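Local coordinates for protein branched-chain amino acid aminotransferase (Thermoproteus uzoniensis 768-20, PDB 6THQ) that probably transfers the amino group of leucine, isoleucine or valine to 2-oxoglutarate, using pyridoxal 5'-phosphate as cofactor, at residues Glu247-Ala252 with Ile268-Arg273. Numbering follows the deposited sequence.
Sequences EELYAA and IEIDGR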
loop_
_atom_site.group_PDB
_atom_site.type_symbol
_atom_site.label_atom_id
_atom_site.label_comp_id
_atom_site.label_asym_id
_atom_site.label_seq_id
_atom_site.Cartn_x
_atom_site.Cartn_y
_atom_site.Cartn_z
ATOM N N GLU A 247 1.920 -28.865 6.817
ATOM C CA GLU A 247 1.798 -30.338 6.795
ATOM C C GLU A 247 0.305 -30.767 6.595
ATOM O O GLU A 247 0.036 -31.685 5.839
ATOM C CB GLU A 247 2.379 -31.005 8.048
ATOM C CG GLU A 247 3.850 -30.663 8.303
ATOM C CD GLU A 247 3.985 -29.487 9.225
ATOM O OE1 GLU A 247 4.458 -29.693 10.360
ATOM O OE2 GLU A 247 3.527 -28.380 8.834
ATOM N N GLU A 248 -0.632 -30.076 7.228
ATOM C CA GLU A 248 -2.046 -30.450 7.134
ATOM C C GLU A 248 -2.588 -30.204 5.728
ATOM O O GLU A 248 -3.410 -30.953 5.228
ATOM C CB GLU A 248 -2.837 -29.633 8.122
ATOM C CG GLU A 248 -2.683 -30.109 9.562
ATOM C CD GLU A 248 -3.226 -29.088 10.569
ATOM O OE1 GLU A 248 -3.318 -27.901 10.254
ATOM O OE2 GLU A 248 -3.604 -29.441 11.669
ATOM N N LEU A 249 -2.070 -29.160 5.095
ATOM C CA LEU A 249 -2.395 -28.813 3.769
ATOM C C LEU A 249 -1.811 -29.913 2.840
ATOM O O LEU A 249 -2.504 -30.456 2.026
ATOM C CB LEU A 249 -1.810 -27.425 3.517
ATOM C CG LEU A 249 -2.106 -26.846 2.112
ATOM C CD1 LEU A 249 -3.600 -26.722 1.849
ATOM C CD2 LEU A 249 -1.387 -25.528 1.974
ATOM N N TYR A 250 -0.563 -30.277 3.006
ATOM C CA TYR A 250 0.022 -31.362 2.190
ATOM C C TYR A 250 -0.757 -32.707 2.311
ATOM O O TYR A 250 -0.833 -33.521 1.384
ATOM C CB TYR A 250 1.500 -31.601 2.621
ATOM C CG TYR A 250 2.462 -30.557 2.137
ATOM C CD1 TYR A 250 2.049 -29.478 1.316
ATOM C CD2 TYR A 250 3.812 -30.641 2.482
ATOM C CE1 TYR A 250 2.988 -28.538 0.832
ATOM C CE2 TYR A 250 4.760 -29.702 2.016
ATOM C CZ TYR A 250 4.347 -28.680 1.198
ATOM O OH TYR A 250 5.308 -27.793 0.812
ATOM N N ALA A 251 -1.256 -32.952 3.497
ATOM C CA ALA A 251 -1.946 -34.183 3.859
ATOM C C ALA A 251 -3.459 -34.074 3.783
ATOM O O ALA A 251 -4.138 -34.965 4.265
ATOM C CB ALA A 251 -1.571 -34.595 5.293
ATOM N N ALA A 252 -4.007 -32.995 3.197
ATOM C CA ALA A 252 -5.436 -32.792 3.269
ATOM C C ALA A 252 -6.070 -33.817 2.372
ATOM O O ALA A 252 -5.440 -34.249 1.382
ATOM C CB ALA A 252 -5.785 -31.397 2.827
ATOM N N ILE A 268 -5.825 -28.708 -6.785
ATOM C CA ILE A 268 -5.481 -30.085 -7.107
ATOM C C ILE A 268 -4.003 -30.396 -6.961
ATOM O O ILE A 268 -3.581 -31.555 -7.080
ATOM C CB ILE A 268 -5.971 -30.513 -8.507
ATOM C CG1 ILE A 268 -5.434 -29.576 -9.570
ATOM C CG2 ILE A 268 -7.491 -30.611 -8.478
ATOM C CD1 ILE A 268 -5.930 -29.875 -10.987
ATOM N N GLU A 269 -3.226 -29.357 -6.649
ATOM C CA GLU A 269 -1.806 -29.541 -6.395
ATOM C C GLU A 269 -1.265 -28.447 -5.497
ATOM O O GLU A 269 -1.552 -27.259 -5.703
ATOM C CB GLU A 269 -1.036 -29.610 -7.702
ATOM C CG GLU A 269 0.275 -30.341 -7.558
ATOM C CD GLU A 269 1.247 -29.979 -8.652
ATOM O OE1 GLU A 269 1.912 -28.895 -8.713
ATOM O OE2 GLU A 269 1.263 -30.783 -9.566
ATOM N N ILE A 270 -0.487 -28.853 -4.492
ATOM C CA ILE A 270 0.197 -27.910 -3.654
ATOM C C ILE A 270 1.654 -28.312 -3.500
ATOM O O ILE A 270 1.998 -29.400 -3.003
ATOM C CB ILE A 270 -0.552 -27.630 -2.317
ATOM C CG1 ILE A 270 0.385 -27.039 -1.301
ATOM C CG2 ILE A 270 -1.202 -28.857 -1.714
ATOM C CD1 ILE A 270 0.330 -25.546 -1.425
ATOM N N ASP A 271 2.528 -27.418 -3.968
ATOM C CA ASP A 271 4.007 -27.683 -4.070
ATOM C C ASP A 271 4.316 -29.099 -4.604
ATOM O O ASP A 271 5.079 -29.839 -3.991
ATOM C CB ASP A 271 4.746 -27.489 -2.729
ATOM C CG ASP A 271 4.512 -26.066 -2.074
ATOM O OD1 ASP A 271 4.138 -25.051 -2.769
ATOM O OD2 ASP A 271 4.702 -25.991 -0.827
ATOM N N GLY A 272 3.689 -29.487 -5.714
ATOM C CA GLY A 272 3.919 -30.806 -6.290
ATOM C C GLY A 272 3.146 -31.937 -5.621
ATOM O O GLY A 272 3.091 -33.016 -6.149
ATOM N N ARG A 273 2.547 -31.718 -4.458
ATOM C CA ARG A 273 1.723 -32.774 -3.870
ATOM C C ARG A 273 0.284 -32.730 -4.440
ATOM O O ARG A 273 -0.391 -31.691 -4.434
ATOM C CB ARG A 273 1.732 -32.680 -2.348
ATOM C CG ARG A 273 3.058 -33.078 -1.754
ATOM C CD ARG A 273 3.733 -31.916 -1.126
ATOM N NE ARG A 273 4.895 -32.321 -0.364
ATOM C CZ ARG A 273 6.096 -31.778 -0.567
ATOM N NH1 ARG A 273 6.222 -30.904 -1.548
ATOM N NH2 ARG A 273 7.169 -32.070 0.192
#
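Y250 donates its phenol hydrogen to D271, with OH 2.5 Å from OD2. The carboxylate accepts through its anti lone pair and stands nearly upright to the ring, the two planes 81° apart. R246 also hydrogen-bonds the Y250 hydroxyl through NH1, and V146 N holds D271 OD1, so both oxygens of the carboxylate are engaged.

The stacked partner is R273. Its CD sits over the middle of the Y250 ring, 3.6 Å from the centroid. The guanidinium follows across the same face, nearly parallel at 15°. Its CZ lies 4.1 Å from the ring centroid and off-centre, an offset cation-pi contact. A bond from R273 NH1 to D271 O, 2.9 Å long and close to the guanidinium plane, helps fix the rotation of the group.

Residues I270 to R273 form a type I' turn, the tight turn of a two-residue beta hairpin. The hairpin joins strand 265-270 to strand 273-274 and meets the short helix 246-250.

Apolar contacts lie deeper. I270 CG1 touches the ring edge, 3.7 Å from Y250 CE1. With CG1 anti to the backbone N (chi1 161°), I270 also brings CD1 within 3.8 Å of L249 CD2. Both aliphatic side chains also rest on I186 of strand 184-188.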